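PDB 5JVK: T9SS C-terminal target domain-containing protein, which probably hydrolyses O-glycosidic bonds as an endo-acting member of glycoside hydrolase family 39 from a gut Bacteroides. Local coordinates for residues 116-122 and 157-162. Residues are numbered along the deposited sequence; the frame is centred on the assembly and turned at random.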
# COMPACT_ATOMS: atom_id res chain seq x y z
N ASN A 116 0.97 -16.77 12.04
CA ASN A 116 1.83 -17.58 11.17
C ASN A 116 1.07 -18.25 10.01
O ASN A 116 1.46 -19.32 9.54
CB ASN A 116 2.60 -18.62 12.01
CG ASN A 116 3.87 -19.13 11.33
OD1 ASN A 116 4.48 -18.44 10.52
ND2 ASN A 116 4.26 -20.35 11.67
N ASP A 117 0.01 -17.59 9.55
CA ASP A 117 -0.86 -18.08 8.48
C ASP A 117 -0.64 -17.18 7.26
O ASP A 117 -1.33 -16.16 7.09
CB ASP A 117 -2.32 -18.08 8.95
CG ASP A 117 -3.27 -18.73 7.97
OD1 ASP A 117 -4.42 -19.01 8.37
OD2 ASP A 117 -2.91 -18.97 6.79
N TYR A 118 0.33 -17.56 6.43
CA TYR A 118 0.72 -16.75 5.27
C TYR A 118 -0.31 -16.77 4.14
O TYR A 118 -0.51 -15.76 3.47
CB TYR A 118 2.11 -17.17 4.75
CG TYR A 118 3.25 -16.58 5.54
CD1 TYR A 118 4.03 -15.54 5.03
CD2 TYR A 118 3.55 -17.04 6.83
CE1 TYR A 118 5.07 -14.99 5.76
CE2 TYR A 118 4.59 -16.50 7.57
CZ TYR A 118 5.35 -15.47 7.03
OH TYR A 118 6.38 -14.93 7.76
N SER A 119 -0.96 -17.91 3.93
CA SER A 119 -1.99 -18.03 2.89
C SER A 119 -3.20 -17.13 3.15
O SER A 119 -3.74 -16.54 2.21
CB SER A 119 -2.44 -19.49 2.73
OG SER A 119 -2.91 -20.00 3.96
N LYS A 120 -3.61 -17.01 4.41
CA LYS A 120 -4.72 -16.14 4.80
C LYS A 120 -4.39 -14.66 4.60
O LYS A 120 -5.18 -13.93 4.01
CB LYS A 120 -5.11 -16.39 6.27
CG LYS A 120 -6.34 -15.60 6.72
CD LYS A 120 -7.00 -16.21 7.96
CE LYS A 120 -6.13 -16.10 9.20
NZ LYS A 120 -5.92 -14.70 9.65
N THR A 121 -3.23 -14.24 5.10
CA THR A 121 -2.76 -12.86 4.96
C THR A 121 -2.60 -12.47 3.48
O THR A 121 -3.02 -11.38 3.09
CB THR A 121 -1.45 -12.62 5.75
OG1 THR A 121 -1.72 -12.66 7.16
CG2 THR A 121 -0.82 -11.26 5.42
N PHE A 122 -2.03 -13.36 2.67
CA PHE A 122 -1.83 -13.07 1.24
C PHE A 122 -3.10 -13.16 0.39
O PHE A 122 -3.17 -12.53 -0.67
CB PHE A 122 -0.71 -13.93 0.64
CG PHE A 122 0.64 -13.29 0.76
CD1 PHE A 122 1.31 -13.28 1.97
CD2 PHE A 122 1.21 -12.63 -0.33
CE1 PHE A 122 2.55 -12.66 2.09
CE2 PHE A 122 2.44 -12.01 -0.21
CZ PHE A 122 3.11 -12.02 1.00
N GLN A 157 8.54 -18.61 3.06
CA GLN A 157 7.10 -18.42 3.31
C GLN A 157 6.55 -17.19 2.57
O GLN A 157 5.52 -17.29 1.89
CB GLN A 157 6.81 -18.30 4.81
CG GLN A 157 6.95 -19.60 5.59
CD GLN A 157 6.71 -19.43 7.08
OE1 GLN A 157 7.50 -18.80 7.78
NE2 GLN A 157 5.61 -19.99 7.58
N PHE A 158 7.23 -16.06 2.71
CA PHE A 158 6.86 -14.80 2.03
C PHE A 158 6.83 -14.95 0.51
O PHE A 158 5.85 -14.57 -0.14
CB PHE A 158 7.80 -13.64 2.41
CG PHE A 158 7.29 -12.76 3.52
CD1 PHE A 158 7.91 -12.74 4.77
CD2 PHE A 158 6.17 -11.95 3.32
CE1 PHE A 158 7.43 -11.93 5.79
CE2 PHE A 158 5.69 -11.14 4.33
CZ PHE A 158 6.32 -11.13 5.57
N VAL A 159 7.90 -15.50 -0.05
CA VAL A 159 8.07 -15.58 -1.51
C VAL A 159 7.11 -16.58 -2.16
O VAL A 159 6.54 -16.28 -3.21
CB VAL A 159 9.54 -15.87 -1.89
CG1 VAL A 159 9.70 -16.09 -3.40
CG2 VAL A 159 10.44 -14.73 -1.44
N SER A 160 6.93 -17.75 -1.56
CA SER A 160 6.00 -18.76 -2.12
C SER A 160 4.55 -18.29 -2.03
O SER A 160 3.78 -18.48 -2.98
CB SER A 160 6.18 -20.12 -1.43
OG SER A 160 5.60 -20.14 -0.14
N ALA A 161 4.18 -17.68 -0.90
CA ALA A 161 2.84 -17.09 -0.73
C ALA A 161 2.57 -15.94 -1.71
O ALA A 161 1.44 -15.77 -2.15
CB ALA A 161 2.65 -16.62 0.70
N SER A 162 3.61 -15.17 -2.04
CA SER A 162 3.50 -14.11 -3.05
C SER A 162 3.25 -14.69 -4.45
O SER A 162 2.49 -14.11 -5.23
CB SER A 162 4.77 -13.25 -3.09
OG SER A 162 5.06 -12.67 -1.82
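With CG of Tyr118 set anti to its carbonyl carbon (chi1 -81°) and Gln157 CG likewise anti to its own, the phenol ring is brought under the glutamine CB between helices 118-127 and 153-164. These are neighbouring outer helices of the (beta/alpha)8 barrel, the first after strand 106-109, the second after strand 132-138 and the short helix 139-142; here three aromatic rings, Tyr118, Phe122 and Phe158, pack between them. The axes of segments 118-122 and 157-162 come within 9.6 Å and cross at -51°. Gln157 CB sits almost exactly over the centre of the Tyr118 ring, 3.7 Å from its centroid, a CH-pi contact; beyond CG the chain runs extended and lays its amide beside CE2, 35° from the ring plane. The Tyr118 edge in turn meets the face of Phe158 in a T-shaped stack, centroids 5.1 Å apart and planes perpendicular, with CE1 above the middle of the Phe158 ring. Were Tyr118 replaced by an alanine, Gln157 CB and the Phe158 face would probably lose their shared ring, and the glutamine amide would be less held. One helical turn on, Phe122 presents a face to Ala161 CB, 4.0 Å from the ring centroid, while its CZ reaches the rim of Phe158 at CD2. On the barrel side, Ile133 and Thr135 of strand 132-138 touch Phe122 and Phe158, respectively. Asp117 N-caps the first helix through OD2, which accepts from Lys120 N. In the second helix, Ser162 OG donates to Phe158 O at 2.7 Å, on the face of that carbonyl opposite to Ser162 N.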